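PDB 4C65: ochratoxinase from Aspergillus niger, which hydrolyses the amide bond of the mycotoxin ochratoxin A, releasing L-phenylalanine and ochratoxin alpha, as a zinc-dependent carboxypeptidase of the amidohydrolase superfamily. Local coordinates for residues 285-293 against 345-353; 356-364 against 398-406. One frame throughout, in Å; residues are numbered along the deposited sequence.

Contact 1 of 2, residues 285-293 against 345-353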
# COMPACT_ATOMS: atom_id res chain seq x y z
N VAL A 285 38.07 -7.90 -18.17
CA VAL A 285 37.76 -9.20 -17.61
C VAL A 285 36.93 -9.97 -18.61
O VAL A 285 35.73 -9.74 -18.75
CB VAL A 285 37.00 -9.05 -16.29
CG1 VAL A 285 36.73 -10.41 -15.67
CG2 VAL A 285 37.80 -8.16 -15.35
N ALA A 286 37.56 -10.94 -19.27
CA ALA A 286 36.96 -11.60 -20.43
C ALA A 286 35.81 -12.58 -20.09
O ALA A 286 34.85 -12.66 -20.84
CB ALA A 286 38.04 -12.30 -21.24
N THR A 287 35.93 -13.27 -18.97
CA THR A 287 35.05 -14.40 -18.61
C THR A 287 34.86 -15.38 -19.76
O THR A 287 33.75 -15.68 -20.16
CB THR A 287 33.68 -13.95 -18.04
OG1 THR A 287 32.89 -13.36 -19.06
CG2 THR A 287 33.85 -12.94 -16.92
N ARG A 288 35.98 -15.90 -20.27
CA ARG A 288 35.94 -16.79 -21.42
C ARG A 288 35.28 -18.10 -21.07
O ARG A 288 34.73 -18.76 -21.95
CB ARG A 288 37.36 -17.02 -21.98
CG ARG A 288 37.43 -17.89 -23.24
CD ARG A 288 36.70 -17.30 -24.43
NE ARG A 288 36.63 -18.24 -25.53
CZ ARG A 288 36.11 -17.95 -26.74
NH1 ARG A 288 35.58 -16.76 -26.99
NH2 ARG A 288 36.11 -18.86 -27.68
N SER A 289 35.31 -18.48 -19.79
CA SER A 289 34.67 -19.73 -19.33
C SER A 289 33.21 -19.82 -19.75
O SER A 289 32.74 -20.85 -20.22
CB SER A 289 34.75 -19.88 -17.82
OG SER A 289 36.05 -20.27 -17.41
N VAL A 290 32.48 -18.73 -19.58
CA VAL A 290 31.09 -18.71 -19.88
C VAL A 290 30.80 -18.95 -21.37
O VAL A 290 29.85 -19.65 -21.74
CB VAL A 290 30.51 -17.41 -19.31
CG1 VAL A 290 29.98 -16.43 -20.35
CG2 VAL A 290 29.47 -17.68 -18.23
N ILE A 291 31.64 -18.38 -22.22
CA ILE A 291 31.55 -18.63 -23.67
C ILE A 291 31.85 -20.09 -23.97
O ILE A 291 31.19 -20.70 -24.81
CB ILE A 291 32.49 -17.72 -24.49
CG1 ILE A 291 31.85 -16.36 -24.77
CG2 ILE A 291 32.63 -18.22 -25.92
CD1 ILE A 291 31.77 -15.26 -23.77
N GLU A 292 32.86 -20.63 -23.31
CA GLU A 292 33.32 -21.99 -23.59
C GLU A 292 32.27 -23.01 -23.18
O GLU A 292 32.15 -24.04 -23.81
CB GLU A 292 34.65 -22.27 -22.90
CG GLU A 292 35.84 -21.50 -23.48
CD GLU A 292 36.17 -21.90 -24.91
OE1 GLU A 292 35.85 -23.02 -25.33
OE2 GLU A 292 36.75 -21.06 -25.63
N ILE A 293 31.51 -22.70 -22.14
CA ILE A 293 30.43 -23.61 -21.70
C ILE A 293 29.39 -23.83 -22.79
O ILE A 293 29.06 -24.97 -23.11
CB ILE A 293 29.75 -23.11 -20.41
CG1 ILE A 293 30.67 -23.35 -19.22
CG2 ILE A 293 28.41 -23.82 -20.18
CD1 ILE A 293 30.29 -22.57 -17.99
N LEU A 345 39.77 -23.14 -14.60
CA LEU A 345 39.63 -23.19 -16.05
C LEU A 345 39.94 -21.86 -16.74
O LEU A 345 40.37 -21.84 -17.90
CB LEU A 345 38.21 -23.58 -16.43
CG LEU A 345 37.79 -25.04 -16.50
CD1 LEU A 345 36.44 -25.16 -17.20
CD2 LEU A 345 38.79 -25.88 -17.27
N GLU A 346 39.64 -20.76 -16.07
CA GLU A 346 39.83 -19.46 -16.68
C GLU A 346 41.31 -19.20 -16.95
O GLU A 346 41.66 -18.50 -17.92
CB GLU A 346 39.23 -18.36 -15.80
CG GLU A 346 39.08 -17.02 -16.49
CD GLU A 346 38.12 -17.05 -17.67
OE1 GLU A 346 37.27 -17.95 -17.75
OE2 GLU A 346 38.22 -16.13 -18.51
N LEU A 347 42.17 -19.74 -16.08
CA LEU A 347 43.62 -19.63 -16.30
C LEU A 347 44.02 -20.40 -17.55
O LEU A 347 44.80 -19.92 -18.36
CB LEU A 347 44.40 -20.13 -15.08
CG LEU A 347 44.40 -19.18 -13.88
CD1 LEU A 347 44.41 -19.98 -12.60
CD2 LEU A 347 45.57 -18.22 -13.90
N GLN A 348 43.47 -21.60 -17.70
CA GLN A 348 43.68 -22.40 -18.88
C GLN A 348 43.29 -21.64 -20.15
O GLN A 348 44.04 -21.60 -21.11
CB GLN A 348 42.88 -23.69 -18.78
CG GLN A 348 42.92 -24.50 -20.04
CD GLN A 348 42.25 -25.85 -19.90
OE1 GLN A 348 42.21 -26.46 -18.83
NE2 GLN A 348 41.81 -26.38 -21.03
N PHE A 349 42.13 -20.98 -20.11
CA PHE A 349 41.67 -20.26 -21.27
C PHE A 349 42.47 -19.01 -21.54
O PHE A 349 42.66 -18.65 -22.69
CB PHE A 349 40.17 -19.93 -21.16
CG PHE A 349 39.28 -21.14 -21.05
CD1 PHE A 349 39.48 -22.24 -21.87
CD2 PHE A 349 38.23 -21.17 -20.14
CE1 PHE A 349 38.66 -23.34 -21.77
CE2 PHE A 349 37.41 -22.28 -20.03
CZ PHE A 349 37.62 -23.36 -20.85
N ALA A 350 42.97 -18.36 -20.49
CA ALA A 350 43.87 -17.23 -20.67
C ALA A 350 45.09 -17.61 -21.51
O ALA A 350 45.53 -16.85 -22.39
CB ALA A 350 44.31 -16.70 -19.33
N VAL A 351 45.62 -18.81 -21.27
CA VAL A 351 46.76 -19.31 -22.02
C VAL A 351 46.32 -19.84 -23.38
O VAL A 351 46.79 -19.36 -24.41
CB VAL A 351 47.51 -20.43 -21.24
CG1 VAL A 351 48.61 -21.06 -22.08
CG2 VAL A 351 48.07 -19.87 -19.93
N GLU A 352 45.41 -20.80 -23.38
CA GLU A 352 45.09 -21.56 -24.60
C GLU A 352 44.15 -20.88 -25.59
O GLU A 352 44.12 -21.23 -26.75
CB GLU A 352 44.52 -22.93 -24.21
CG GLU A 352 45.52 -23.78 -23.46
CD GLU A 352 44.99 -25.15 -23.06
OE1 GLU A 352 43.88 -25.52 -23.48
OE2 GLU A 352 45.72 -25.87 -22.33
N ARG A 353 43.37 -19.90 -25.13
CA ARG A 353 42.52 -19.11 -26.00
C ARG A 353 43.06 -17.69 -26.16
O ARG A 353 43.10 -17.15 -27.27
CB ARG A 353 41.11 -19.02 -25.43
CG ARG A 353 40.33 -20.31 -25.43
CD ARG A 353 39.80 -20.65 -26.81
NE ARG A 353 39.72 -22.10 -27.00
CZ ARG A 353 38.81 -22.79 -27.70
NH1 ARG A 353 37.80 -22.19 -28.36
NH2 ARG A 353 38.91 -24.13 -27.75
O HOH W 1 38.64 -13.64 -17.39
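The carboxylate of E346 reaches from the side of one helix to the first turn of another and takes up both R288 N and S289 N, one on each oxygen. This happens in the twisted TIM barrel of the amidohydrolase fold, where helix 288-297 follows strand 283-285; its 288-293 part runs at 89° to 345-353. E346 OE2 accepts from R288 N at 2.9 Å through its syn lone pair. E346 OE1 likewise turns its syn lone pair to S289 N, and S289 OG donates to it as well, over 2.6 Å. The E346 chain swings CG away from its own N (chi1 -167°) and bends at chi2, which brings the carboxylate to these amides. A water joins OE2 to T287 N; the T287 hydroxyl itself is hydrogen-bonded to the zinc ligand H265, so the carboxylate probably helps to fix the chain beside the metal site.

Farther along, the F349 ring, from helix 344-354, packs on the side of helix 288-297. E292 CG sits over the centre of this ring as a CH-pi contact, 3.7 Å from the centroid, while S289 OG stands at the ring edge. R288, E292 and R353 form a salt-bridge network: R288 NE binds E292 OE2, and that same oxygen lies over a face of the R353 guanidinium, 3.1 Å from R353 NH1, with no N-H aimed at it.

Contact 2 of 2, residues 356-364 against 398-406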
# COMPACT_ATOMS: atom_id res chain seq x y z
N MET A 356 48.03 -15.86 -23.59
CA MET A 356 48.93 -15.47 -22.49
C MET A 356 49.96 -16.55 -22.22
O MET A 356 49.72 -17.73 -22.50
CB MET A 356 48.15 -15.26 -21.20
CG MET A 356 47.27 -14.03 -21.20
SD MET A 356 46.78 -13.60 -19.53
CE MET A 356 45.63 -12.27 -19.84
N THR A 357 51.12 -16.15 -21.72
CA THR A 357 52.06 -17.11 -21.13
C THR A 357 51.45 -17.54 -19.80
O THR A 357 50.64 -16.82 -19.23
CB THR A 357 53.45 -16.51 -20.87
OG1 THR A 357 53.32 -15.37 -20.00
CG2 THR A 357 54.13 -16.08 -22.17
N PRO A 358 51.82 -18.73 -19.32
CA PRO A 358 51.36 -19.09 -17.99
C PRO A 358 51.69 -18.01 -16.95
O PRO A 358 50.88 -17.76 -16.07
CB PRO A 358 52.11 -20.39 -17.72
CG PRO A 358 52.30 -21.01 -19.07
CD PRO A 358 52.50 -19.85 -20.00
N LEU A 359 52.86 -17.40 -17.06
CA LEU A 359 53.26 -16.35 -16.12
C LEU A 359 52.35 -15.11 -16.22
O LEU A 359 51.99 -14.52 -15.20
CB LEU A 359 54.72 -15.95 -16.35
CG LEU A 359 55.38 -15.08 -15.28
CD1 LEU A 359 55.42 -15.79 -13.94
CD2 LEU A 359 56.78 -14.75 -15.74
N GLU A 360 51.96 -14.74 -17.44
CA GLU A 360 51.01 -13.64 -17.63
C GLU A 360 49.62 -13.98 -17.11
O GLU A 360 48.95 -13.13 -16.53
CB GLU A 360 50.92 -13.26 -19.10
CG GLU A 360 52.13 -12.48 -19.61
CD GLU A 360 52.22 -12.48 -21.13
OE1 GLU A 360 51.41 -13.12 -21.83
OE2 GLU A 360 53.16 -11.87 -21.67
N ALA A 361 49.21 -15.23 -17.31
CA ALA A 361 47.92 -15.70 -16.82
C ALA A 361 47.85 -15.58 -15.30
O ALA A 361 46.85 -15.11 -14.75
CB ALA A 361 47.68 -17.13 -17.24
N ILE A 362 48.92 -15.99 -14.65
CA ILE A 362 49.01 -15.88 -13.20
C ILE A 362 48.97 -14.44 -12.73
O ILE A 362 48.33 -14.13 -11.74
CB ILE A 362 50.25 -16.63 -12.66
CG1 ILE A 362 49.99 -18.15 -12.74
CG2 ILE A 362 50.57 -16.21 -11.22
CD1 ILE A 362 51.19 -19.01 -12.44
N LYS A 363 49.63 -13.55 -13.47
CA LYS A 363 49.62 -12.11 -13.19
C LYS A 363 48.19 -11.55 -13.25
O LYS A 363 47.77 -10.78 -12.39
CB LYS A 363 50.49 -11.40 -14.22
CG LYS A 363 50.60 -9.91 -14.02
CD LYS A 363 51.20 -9.15 -15.18
CE LYS A 363 51.34 -7.75 -14.78
NZ LYS A 363 52.51 -6.97 -15.23
N ALA A 364 47.46 -11.98 -14.25
CA ALA A 364 46.07 -11.57 -14.43
C ALA A 364 45.15 -12.11 -13.31
O ALA A 364 44.10 -11.53 -13.05
CB ALA A 364 45.55 -12.03 -15.79
N PRO A 398 53.15 -24.50 -11.93
CA PRO A 398 52.08 -24.18 -12.85
C PRO A 398 52.57 -23.56 -14.16
O PRO A 398 51.84 -23.57 -15.14
CB PRO A 398 51.23 -23.20 -12.05
CG PRO A 398 52.19 -22.53 -11.13
CD PRO A 398 53.18 -23.59 -10.77
N LEU A 399 53.80 -23.04 -14.18
CA LEU A 399 54.36 -22.43 -15.39
C LEU A 399 54.68 -23.49 -16.44
O LEU A 399 54.76 -23.15 -17.61
CB LEU A 399 55.63 -21.65 -15.05
CG LEU A 399 55.49 -20.58 -13.98
CD1 LEU A 399 56.84 -19.95 -13.70
CD2 LEU A 399 54.49 -19.52 -14.40
N GLU A 400 54.84 -24.74 -16.00
CA GLU A 400 55.03 -25.90 -16.91
C GLU A 400 53.70 -26.41 -17.38
O GLU A 400 53.64 -27.03 -18.41
CB GLU A 400 55.65 -27.15 -16.23
CG GLU A 400 56.85 -27.81 -16.89
CD GLU A 400 58.08 -27.37 -16.17
OE1 GLU A 400 58.21 -27.77 -14.99
OE2 GLU A 400 58.89 -26.63 -16.75
N ASP A 401 52.65 -26.22 -16.57
CA ASP A 401 51.30 -26.68 -16.92
C ASP A 401 50.27 -25.89 -16.14
O ASP A 401 50.06 -26.11 -14.94
CB ASP A 401 51.17 -28.19 -16.64
CG ASP A 401 49.81 -28.76 -17.07
OD1 ASP A 401 49.04 -28.10 -17.81
OD2 ASP A 401 49.52 -29.90 -16.65
N ILE A 402 49.58 -25.00 -16.84
CA ILE A 402 48.58 -24.14 -16.21
C ILE A 402 47.37 -24.91 -15.66
O ILE A 402 46.67 -24.41 -14.78
CB ILE A 402 48.14 -23.02 -17.17
CG1 ILE A 402 47.57 -21.82 -16.40
CG2 ILE A 402 47.17 -23.52 -18.23
CD1 ILE A 402 48.64 -20.96 -15.76
N LYS A 403 47.15 -26.12 -16.14
CA LYS A 403 46.06 -26.97 -15.65
C LYS A 403 46.29 -27.53 -14.25
O LYS A 403 45.42 -28.19 -13.69
CB LYS A 403 45.84 -28.15 -16.60
CG LYS A 403 45.42 -27.75 -18.00
CD LYS A 403 45.12 -28.99 -18.83
CE LYS A 403 44.98 -28.61 -20.27
NZ LYS A 403 44.93 -29.81 -21.12
N VAL A 404 47.48 -27.33 -13.70
CA VAL A 404 47.79 -27.81 -12.36
C VAL A 404 46.77 -27.28 -11.33
O VAL A 404 46.35 -28.01 -10.43
CB VAL A 404 49.23 -27.44 -11.97
CG1 VAL A 404 49.45 -27.59 -10.47
CG2 VAL A 404 50.22 -28.34 -12.71
N PHE A 405 46.35 -26.03 -11.52
CA PHE A 405 45.36 -25.41 -10.65
C PHE A 405 44.00 -26.13 -10.62
O PHE A 405 43.21 -25.92 -9.71
CB PHE A 405 45.13 -23.97 -11.07
CG PHE A 405 46.32 -23.09 -10.89
CD1 PHE A 405 46.75 -22.73 -9.63
CD2 PHE A 405 46.98 -22.58 -11.99
CE1 PHE A 405 47.84 -21.90 -9.47
CE2 PHE A 405 48.08 -21.75 -11.84
CZ PHE A 405 48.52 -21.42 -10.57
N GLN A 406 43.74 -26.98 -11.60
CA GLN A 406 42.48 -27.72 -11.63
C GLN A 406 42.46 -28.95 -10.73
O GLN A 406 41.42 -29.60 -10.62
CB GLN A 406 42.12 -28.10 -13.08
CG GLN A 406 41.72 -26.88 -13.90
CD GLN A 406 41.68 -27.19 -15.37
OE1 GLN A 406 41.12 -28.20 -15.78
NE2 GLN A 406 42.29 -26.34 -16.18
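L399 and I362 bring two methyl ends together, CD2 against CD1 at 3.9 Å, at the heart of one half of this apolar contact. The first turns of helix 358-365 pack here on the loop between strands 391-394 and 411-416. I362 holds CG1 beside its backbone N (chi1 -74°) and is extended at chi2 (171°), which carries CD1 out to three partners: L399 CD2, P398 CG, and the edge of the F405 ring, where CZ is 4.1 Å from CD1. The isoleucine crosses all three side chains at about a right angle.

L399 is also extended beyond CB, and its CD2 branch does the touching. Besides I362 it meets the backbone of L359 and, at 3.9 Å, L359 CD1. I402 takes a different shape: CG1 is anti to the backbone N, but chi2 bends the chain, so that CD1 comes against P358 CB at 4.0 Å and A361 CB at 4.2 Å. P358 lays the CB-CG side of its ring over the L399 backbone, CG coming within 3.6 Å of L399 O.

Both segments contain a local polar motif: T357 and E360 form a capping box at the start of the helix, and D401 OD1 accepts from K403 N in an Asx turn. F405 and I362 both continue onto M62 of strand 60-67. The side-chain pairs that meet are all apolar, and with no hydrogen bond between the segments the loop is held to the helix by shape and burial of apolar surface.

The two contacts lie in series along the chain, contact 1 closing before contact 2 opens, with centres about 12 Å apart on the same side of the chain's centre. Helix 344-354 of contact 1 is followed, after a short turn, by helix 358-365 of contact 2, and A350 O probably accepts from M356 N at 2.9 Å where they join. L347 of the first helix packs on A361 of the second. The loop 398-406 reaches back as well: Q406 NE2 probably hydrogen-bonds Q348 OE1, and K403 lies against E352. Helix 344-354 thus meets both the helix after strand 283-285, next to the zinc site, and the helix-loop pair of contact 2, away from it.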